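Local coordinates for cell envelope-related transcriptional attenuator domain-containing protein (Streptococcus agalactiae, PDB 3OKZ), which has no established function but, as a member of the LytR/CpsA/Psr family, probably helps attach lipid-linked glycopolymers to the bacterial cell wall, at residues L23-D28 with E95-T100; I68-P73 with L85-A90; K195-L200 with K207-A212. One frame throughout, in Å; residues are numbered along the deposited sequence.

Interaction 1: residues L23-D28 with E95-T100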
loop_
_atom_site.group_PDB
_atom_site.type_symbol
_atom_site.label_atom_id
_atom_site.label_comp_id
_atom_site.label_asym_id
_atom_site.label_seq_id
_atom_site.Cartn_x
_atom_site.Cartn_y
_atom_site.Cartn_z
ATOM N N LEU A 23 -5.539 1.197 -5.052
ATOM C CA LEU A 23 -4.869 0.371 -4.073
ATOM C C LEU A 23 -3.495 0.142 -4.640
ATOM O O LEU A 23 -3.336 -0.544 -5.657
ATOM C CB LEU A 23 -5.572 -0.967 -3.914
ATOM C CG LEU A 23 -4.881 -1.895 -2.915
ATOM C CD1 LEU A 23 -4.779 -1.188 -1.579
ATOM C CD2 LEU A 23 -5.670 -3.180 -2.768
ATOM N N LEU A 24 -2.506 0.736 -3.992
ATOM C CA LEU A 24 -1.130 0.606 -4.421
ATOM C C LEU A 24 -0.484 -0.531 -3.622
ATOM O O LEU A 24 -0.548 -0.557 -2.391
ATOM C CB LEU A 24 -0.418 1.953 -4.207
ATOM C CG LEU A 24 0.996 2.218 -4.727
ATOM C CD1 LEU A 24 2.025 1.641 -3.767
ATOM C CD2 LEU A 24 1.154 1.629 -6.132
HETATM N N MSE A 25 0.111 -1.488 -4.324
HETATM C CA MSE A 25 0.757 -2.614 -3.652
HETATM C C MSE A 25 2.137 -2.996 -4.166
HETATM O O MSE A 25 2.402 -3.021 -5.377
HETATM C CB MSE A 25 -0.099 -3.858 -3.737
HETATM C CG MSE A 25 -1.494 -3.709 -3.219
HETATM SE SE MSE A 25 -2.400 -5.376 -3.551
HETATM C CE MSE A 25 -2.214 -6.154 -1.809
ATOM N N GLY A 26 2.997 -3.320 -3.205
ATOM C CA GLY A 26 4.352 -3.747 -3.482
ATOM C C GLY A 26 4.340 -5.245 -3.285
ATOM O O GLY A 26 4.085 -5.753 -2.183
ATOM N N VAL A 27 4.591 -5.975 -4.356
ATOM C CA VAL A 27 4.572 -7.413 -4.239
ATOM C C VAL A 27 5.942 -8.061 -4.326
ATOM O O VAL A 27 6.761 -7.707 -5.170
ATOM C CB VAL A 27 3.703 -8.027 -5.319
ATOM C CG1 VAL A 27 3.597 -9.525 -5.083
ATOM C CG2 VAL A 27 2.335 -7.361 -5.331
ATOM N N ASP A 28 6.184 -9.012 -3.435
ATOM C CA ASP A 28 7.427 -9.763 -3.444
ATOM C C ASP A 28 7.090 -11.085 -4.151
ATOM O O ASP A 28 6.540 -12.018 -3.554
ATOM C CB ASP A 28 7.903 -10.010 -2.021
ATOM C CG ASP A 28 9.176 -10.802 -1.973
ATOM O OD1 ASP A 28 10.047 -10.571 -2.831
ATOM O OD2 ASP A 28 9.310 -11.646 -1.065
ATOM N N GLU A 95 -6.762 -9.869 -6.628
ATOM C CA GLU A 95 -8.216 -9.905 -6.471
ATOM C C GLU A 95 -8.724 -9.996 -5.037
ATOM O O GLU A 95 -9.620 -9.243 -4.636
ATOM C CB GLU A 95 -8.783 -11.069 -7.277
ATOM C CG GLU A 95 -10.229 -11.418 -6.973
ATOM C CD GLU A 95 -10.795 -12.381 -7.992
ATOM O OE1 GLU A 95 -11.351 -11.916 -9.013
ATOM O OE2 GLU A 95 -10.667 -13.604 -7.779
HETATM N N MSE A 96 -8.161 -10.925 -4.270
HETATM C CA MSE A 96 -8.577 -11.131 -2.885
HETATM C C MSE A 96 -8.109 -9.978 -2.016
HETATM O O MSE A 96 -8.798 -9.574 -1.087
HETATM C CB MSE A 96 -8.032 -12.467 -2.355
HETATM C CG MSE A 96 -8.568 -12.882 -0.986
HETATM SE SE MSE A 96 -8.301 -14.783 -0.637
HETATM C CE MSE A 96 -10.086 -15.412 -1.022
ATOM N N ALA A 97 -6.935 -9.446 -2.327
ATOM C CA ALA A 97 -6.413 -8.322 -1.578
ATOM C C ALA A 97 -7.382 -7.179 -1.810
ATOM O O ALA A 97 -7.831 -6.515 -0.870
ATOM C CB ALA A 97 -5.045 -7.944 -2.088
ATOM N N LEU A 98 -7.720 -6.953 -3.073
ATOM C CA LEU A 98 -8.636 -5.880 -3.386
ATOM C C LEU A 98 -9.959 -6.090 -2.664
ATOM O O LEU A 98 -10.407 -5.217 -1.913
ATOM C CB LEU A 98 -8.875 -5.787 -4.889
ATOM C CG LEU A 98 -9.800 -4.616 -5.229
ATOM C CD1 LEU A 98 -9.086 -3.311 -4.947
ATOM C CD2 LEU A 98 -10.224 -4.686 -6.679
HETATM N N MSE A 99 -10.573 -7.253 -2.872
HETATM C CA MSE A 99 -11.858 -7.537 -2.246
HETATM C C MSE A 99 -11.825 -7.397 -0.729
HETATM O O MSE A 99 -12.732 -6.798 -0.129
HETATM C CB MSE A 99 -12.323 -8.930 -2.644
HETATM C CG MSE A 99 -12.557 -9.059 -4.149
HETATM SE SE MSE A 99 -13.353 -10.722 -4.688
HETATM C CE MSE A 99 -15.185 -10.124 -4.858
ATOM N N THR A 100 -10.769 -7.943 -0.123
ATOM C CA THR A 100 -10.578 -7.881 1.324
ATOM C C THR A 100 -10.431 -6.430 1.754
ATOM O O THR A 100 -10.948 -6.031 2.795
ATOM C CB THR A 100 -9.314 -8.644 1.763
ATOM O OG1 THR A 100 -9.375 -9.989 1.276
ATOM C CG2 THR A 100 -9.207 -8.674 3.283
#
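Helix-on-sheet packing in the α/β core of a LytR/CpsA/Psr domain, the part of the longer protein represented by this chain, sets Leu23 and Met25 of strand 20-28 against Ala97 and Leu98 of helix 93-105. Over the segments 23-28 and 95-100 the two axes approach to 10.4 Å and run at 136° between their N-to-C directions, so the helix crosses the strand aslant and meets it near the start of the segment. The closest backbone pair is Leu23 and Leu98, whose CA atoms are 7.3 Å apart. Between the elements lies one layer of apolar side chains. Met25, built as selenomethionine, holds CG anti to its carbonyl carbon (chi1 -55°) and stays extended through chi2, then bends at chi3, which brings its terminal methyl over the small side chain of Ala97: CE is 3.4 Å from Ala97 CB, and SE is 4.0 Å from the same CB. Leu23 and Leu98 pass alongside each other in opposite directions, Leu23 CD2 lying 4.1 Å from Leu98 CD1. The same Leu23 methyl also reaches Leu98 CA at 4.1 Å, so this branch lies against the helix backbone as well as the leucine tip. The side chains that meet are all apolar. Around them, Leu23 and Met25 are tied by backbone hydrogen bonds to the parallel strand 111-116, and Met25 also touches Met45 of strand 41-51 and Tyr89 of helix 87-90. Leu24, between them in sequence, packs on Ile46 and Val48 of strand 41-51, while on the helix Met96 and Thr100 turn to Ala88 of helix 87-90.

Interaction 2: residues I68-P73 with L85-A90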
loop_
_atom_site.group_PDB
_atom_site.type_symbol
_atom_site.label_atom_id
_atom_site.label_comp_id
_atom_site.label_asym_id
_atom_site.label_seq_id
_atom_site.Cartn_x
_atom_site.Cartn_y
_atom_site.Cartn_z
ATOM N N ILE A 68 -8.583 -9.721 10.149
ATOM C CA ILE A 68 -9.739 -9.530 9.281
ATOM C C ILE A 68 -10.345 -10.841 8.776
ATOM O O ILE A 68 -9.667 -11.864 8.716
ATOM C CB ILE A 68 -9.341 -8.660 8.049
ATOM C CG1 ILE A 68 -10.499 -7.742 7.646
ATOM C CG2 ILE A 68 -9.005 -9.551 6.858
ATOM C CD1 ILE A 68 -10.130 -6.751 6.568
ATOM N N LYS A 69 -11.625 -10.803 8.418
ATOM C CA LYS A 69 -12.306 -11.977 7.876
ATOM C C LYS A 69 -12.139 -11.885 6.363
ATOM O O LYS A 69 -12.909 -11.205 5.684
ATOM C CB LYS A 69 -13.794 -11.946 8.236
ATOM C CG LYS A 69 -14.640 -13.020 7.565
ATOM C CD LYS A 69 -16.106 -12.849 7.954
ATOM C CE LYS A 69 -16.992 -13.930 7.353
ATOM N NZ LYS A 69 -16.579 -15.310 7.766
ATOM N N LEU A 70 -11.120 -12.558 5.842
ATOM C CA LEU A 70 -10.845 -12.520 4.414
ATOM C C LEU A 70 -12.072 -12.578 3.531
ATOM O O LEU A 70 -12.957 -13.400 3.740
ATOM C CB LEU A 70 -9.935 -13.668 4.008
ATOM C CG LEU A 70 -8.634 -13.832 4.774
ATOM C CD1 LEU A 70 -7.823 -14.956 4.121
ATOM C CD2 LEU A 70 -7.868 -12.511 4.769
ATOM N N SER A 71 -12.110 -11.697 2.540
ATOM C CA SER A 71 -13.197 -11.669 1.575
ATOM C C SER A 71 -12.547 -12.167 0.291
ATOM O O SER A 71 -11.384 -11.871 0.039
ATOM C CB SER A 71 -13.717 -10.243 1.383
ATOM O OG SER A 71 -14.166 -9.701 2.610
ATOM N N GLY A 72 -13.280 -12.932 -0.509
ATOM C CA GLY A 72 -12.708 -13.439 -1.746
ATOM C C GLY A 72 -13.666 -14.249 -2.600
ATOM O O GLY A 72 -14.869 -14.293 -2.326
ATOM N N PRO A 73 -13.160 -14.897 -3.660
ATOM C CA PRO A 73 -13.985 -15.710 -4.556
ATOM C C PRO A 73 -14.292 -17.096 -3.975
ATOM O O PRO A 73 -13.408 -17.788 -3.457
ATOM C CB PRO A 73 -13.149 -15.760 -5.833
ATOM C CG PRO A 73 -11.766 -15.775 -5.311
ATOM C CD PRO A 73 -11.806 -14.731 -4.210
ATOM N N LEU A 85 -4.499 -9.549 7.542
ATOM C CA LEU A 85 -4.818 -8.891 6.272
ATOM C C LEU A 85 -3.783 -9.241 5.209
ATOM O O LEU A 85 -4.041 -9.173 4.004
ATOM C CB LEU A 85 -4.816 -7.376 6.453
ATOM C CG LEU A 85 -5.029 -6.579 5.166
ATOM C CD1 LEU A 85 -6.398 -6.953 4.646
ATOM C CD2 LEU A 85 -4.921 -5.051 5.404
ATOM N N ASN A 86 -2.598 -9.592 5.683
ATOM C CA ASN A 86 -1.486 -9.946 4.824
ATOM C C ASN A 86 -1.813 -11.170 3.963
ATOM O O ASN A 86 -1.334 -11.282 2.831
ATOM C CB ASN A 86 -0.262 -10.219 5.708
ATOM C CG ASN A 86 0.977 -10.554 4.914
ATOM O OD1 ASN A 86 1.521 -9.712 4.198
ATOM N ND2 ASN A 86 1.435 -11.795 5.038
ATOM N N ALA A 87 -2.652 -12.064 4.492
ATOM C CA ALA A 87 -3.013 -13.308 3.808
ATOM C C ALA A 87 -3.954 -13.232 2.611
ATOM O O ALA A 87 -4.114 -14.226 1.904
ATOM C CB ALA A 87 -3.572 -14.305 4.818
ATOM N N ALA A 88 -4.586 -12.085 2.379
ATOM C CA ALA A 88 -5.493 -11.962 1.241
ATOM C C ALA A 88 -4.734 -12.237 -0.058
ATOM O O ALA A 88 -5.039 -13.188 -0.779
ATOM C CB ALA A 88 -6.102 -10.583 1.203
ATOM N N TYR A 89 -3.740 -11.405 -0.350
ATOM C CA TYR A 89 -2.934 -11.577 -1.558
ATOM C C TYR A 89 -2.232 -12.932 -1.514
ATOM O O TYR A 89 -2.237 -13.677 -2.492
ATOM C CB TYR A 89 -1.899 -10.452 -1.663
ATOM C CG TYR A 89 -1.216 -10.333 -3.009
ATOM C CD1 TYR A 89 -0.176 -11.188 -3.369
ATOM C CD2 TYR A 89 -1.602 -9.348 -3.922
ATOM C CE1 TYR A 89 0.466 -11.059 -4.609
ATOM C CE2 TYR A 89 -0.969 -9.212 -5.159
ATOM C CZ TYR A 89 0.060 -10.068 -5.494
ATOM O OH TYR A 89 0.682 -9.934 -6.713
ATOM N N ALA A 90 -1.638 -13.250 -0.368
ATOM C CA ALA A 90 -0.932 -14.522 -0.181
ATOM C C ALA A 90 -1.713 -15.747 -0.671
ATOM O O ALA A 90 -1.136 -16.653 -1.268
ATOM C CB ALA A 90 -0.567 -14.701 1.287
#
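Leu85, just after strand 82-84, meets Ile68 of the paired antiparallel strand 67-69, and their CA atoms are 5.8 Å apart. Leu85 CD1 lies 4.2 Å from Ile68 CD1, a methyl-to-methyl contact between two buried residues. The leucine reaches it with CG anti to the backbone N (chi1 175°), and it also packs on Met45 of strand 41-51 and Thr100 of helix 93-105. Two residues on, Ala87 offers its CB to Leu70 CD1 at 4.4 Å. Ala88 takes the other branch of the same leucine: Leu70 CD2 is 4.4 Å from Ala88 CB and 4.1 Å from Ala88 N. The fork of Leu70 is therefore shared between consecutive alanines of helix 87-90, one methyl to each. Its CG stands beside the backbone N and anti to the carbonyl carbon (chi1 -53°), which sends the branched end out from the loop toward the helix. The backbones also come near here, the CA atoms of Leu70 and Ala88 being 6.2 Å apart, while Ala88 N makes a weak bond to Leu85 O within the turn. Tyr89, next in the chain, hydrogen-bonds through OH to Gln114 of strand 111-116. Next to Leu70 in the chain, Ser71 is engaged with helix 93-105, its OG hydrogen-bonded to Asp103. The link between 68-73 and 85-90 consequently rests on van der Waals contact: alkyl groups meet alkyl groups with no polar bond between the segments, so these contacts give close packing, while the hydrogen bonds of the neighbourhood are made to other parts of the chain.

Interaction 3: residues K195-L200 with K207-A212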
loop_
_atom_site.group_PDB
_atom_site.type_symbol
_atom_site.label_atom_id
_atom_site.label_comp_id
_atom_site.label_asym_id
_atom_site.label_seq_id
_atom_site.Cartn_x
_atom_site.Cartn_y
_atom_site.Cartn_z
ATOM N N LYS A 195 7.871 12.778 -6.196
ATOM C CA LYS A 195 8.382 14.141 -6.221
ATOM C C LYS A 195 9.415 14.245 -7.328
ATOM O O LYS A 195 9.422 15.198 -8.102
ATOM C CB LYS A 195 9.034 14.496 -4.883
ATOM C CG LYS A 195 9.357 15.976 -4.728
ATOM C CD LYS A 195 10.308 16.268 -3.561
ATOM C CE LYS A 195 11.770 15.968 -3.919
ATOM N NZ LYS A 195 12.025 14.537 -4.277
ATOM N N LYS A 196 10.288 13.243 -7.388
ATOM C CA LYS A 196 11.350 13.166 -8.383
ATOM C C LYS A 196 10.731 13.073 -9.780
ATOM O O LYS A 196 11.033 13.885 -10.656
ATOM C CB LYS A 196 12.215 11.930 -8.105
ATOM C CG LYS A 196 13.726 12.115 -8.268
ATOM C CD LYS A 196 14.309 13.017 -7.211
ATOM C CE LYS A 196 15.751 12.671 -6.938
ATOM N NZ LYS A 196 16.515 12.501 -8.183
ATOM N N ILE A 197 9.860 12.093 -9.988
ATOM C CA ILE A 197 9.214 11.946 -11.288
ATOM C C ILE A 197 8.614 13.294 -11.706
ATOM O O ILE A 197 9.074 13.917 -12.657
ATOM C CB ILE A 197 8.080 10.880 -11.248
ATOM C CG1 ILE A 197 8.639 9.521 -10.853
ATOM C CG2 ILE A 197 7.466 10.725 -12.608
ATOM C CD1 ILE A 197 7.574 8.552 -10.447
ATOM N N LEU A 198 7.596 13.744 -10.982
ATOM C CA LEU A 198 6.931 15.009 -11.281
ATOM C C LEU A 198 7.859 16.196 -11.586
ATOM O O LEU A 198 7.534 17.035 -12.430
ATOM C CB LEU A 198 5.995 15.401 -10.132
ATOM C CG LEU A 198 4.854 14.436 -9.802
ATOM C CD1 LEU A 198 3.836 15.149 -8.935
ATOM C CD2 LEU A 198 4.190 13.948 -11.081
ATOM N N ALA A 199 8.995 16.275 -10.891
ATOM C CA ALA A 199 9.948 17.359 -11.107
ATOM C C ALA A 199 10.469 17.303 -12.537
ATOM O O ALA A 199 10.733 18.341 -13.146
ATOM C CB ALA A 199 11.088 17.248 -10.148
ATOM N N LEU A 200 10.639 16.093 -13.071
ATOM C CA LEU A 200 11.091 15.961 -14.451
ATOM C C LEU A 200 10.162 16.820 -15.290
ATOM O O LEU A 200 10.575 17.473 -16.254
ATOM C CB LEU A 200 10.987 14.514 -14.938
ATOM C CG LEU A 200 12.086 13.596 -14.440
ATOM C CD1 LEU A 200 12.026 12.280 -15.182
ATOM C CD2 LEU A 200 13.420 14.276 -14.663
ATOM N N LYS A 207 6.794 8.735 -19.901
ATOM C CA LYS A 207 6.643 7.545 -20.723
ATOM C C LYS A 207 7.804 6.602 -20.470
ATOM O O LYS A 207 7.614 5.417 -20.224
ATOM C CB LYS A 207 6.620 7.910 -22.207
ATOM C CG LYS A 207 5.334 8.568 -22.681
ATOM C CD LYS A 207 5.285 8.591 -24.203
ATOM C CE LYS A 207 3.984 9.169 -24.719
ATOM N NZ LYS A 207 3.957 9.151 -26.203
ATOM N N LYS A 208 9.010 7.158 -20.518
ATOM C CA LYS A 208 10.225 6.380 -20.331
ATOM C C LYS A 208 10.231 5.675 -18.990
ATOM O O LYS A 208 10.587 4.507 -18.889
ATOM C CB LYS A 208 11.459 7.280 -20.452
ATOM C CG LYS A 208 11.746 7.789 -21.871
ATOM C CD LYS A 208 13.210 8.223 -22.020
ATOM C CE LYS A 208 13.536 8.700 -23.434
ATOM N NZ LYS A 208 12.894 10.000 -23.787
ATOM N N ILE A 209 9.819 6.390 -17.960
ATOM C CA ILE A 209 9.794 5.822 -16.633
ATOM C C ILE A 209 8.764 4.712 -16.475
ATOM O O ILE A 209 9.092 3.637 -15.968
ATOM C CB ILE A 209 9.559 6.922 -15.590
ATOM C CG1 ILE A 209 10.809 7.806 -15.529
ATOM C CG2 ILE A 209 9.237 6.310 -14.227
ATOM C CD1 ILE A 209 10.692 9.020 -14.641
ATOM N N LEU A 210 7.532 4.941 -16.917
ATOM C CA LEU A 210 6.515 3.905 -16.762
ATOM C C LEU A 210 6.791 2.668 -17.595
ATOM O O LEU A 210 6.230 1.610 -17.339
ATOM C CB LEU A 210 5.120 4.459 -17.070
ATOM C CG LEU A 210 4.630 5.566 -16.114
ATOM C CD1 LEU A 210 3.177 5.888 -16.418
ATOM C CD2 LEU A 210 4.774 5.129 -14.654
ATOM N N SER A 211 7.677 2.799 -18.575
ATOM C CA SER A 211 8.045 1.685 -19.441
ATOM C C SER A 211 9.262 0.984 -18.835
ATOM O O SER A 211 9.492 -0.210 -19.063
ATOM C CB SER A 211 8.398 2.192 -20.840
ATOM O OG SER A 211 9.799 2.206 -21.005
ATOM N N ALA A 212 10.047 1.752 -18.081
ATOM C CA ALA A 212 11.230 1.237 -17.390
ATOM C C ALA A 212 10.790 0.230 -16.324
ATOM O O ALA A 212 11.518 -0.714 -16.011
ATOM C CB ALA A 212 12.000 2.386 -16.714
#
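Lys208 O is gripped by two donors one helical turn on, Ala212 N at 2.9 Å and Ser211 OG at 3.2 Å, both from the same face of its carbonyl plane. The serine hydroxyl approaches at 124° to the C=O bond, tilted 33° from that plane, and so ties its side chain to the backbone of helix 203-212. Next to Lys208, Ile209 carries the contact with helix 178-200. With CG1 anti to the carbonyl carbon (chi1 -69°) and an extended chi2, its CD1 touches two side chains of the other helix. It meets Leu200 tip to tip, CD1 to CD1 at 3.6 Å, and crosses Ile197 at a slant, lying 4.2 Å from Ile197 CG2. Ile197 and Ile209 also mark the closest backbone approach, with CA atoms 8.1 Å apart. Ile209 is buried, whereas Leu200 lies at the exposed margin. These two successive helices form a pair away from the centre of the fold: Ile197 also packs on Tyr206 of helix 203-212 and on Val127 in a loop, Leu200 on Ser205, and Lys196 hydrogen-bonds to Val127 O.

Overall arrangement
From the N terminus, strand 20-28 enters the mixed sheet first and is met much later in the chain by helix 93-105, so interaction 1 closes a long loop. Within that loop falls interaction 2, a shorter closure in which the chain leaves strand 67-69 and returns through strand 82-84 to helix 87-90. The two touch, their centres 9 Å apart: Thr100 OG1 bonds Ser71 O, and Val27 meets Tyr89, joining sheet, both helices and the strand pair. Interaction 3 follows in series, a local closure between helices 178-200 and 203-212. Its nearest atoms are about 10 Å from interaction 1 and about 17 Å from interaction 2, which lies across the chain's centre.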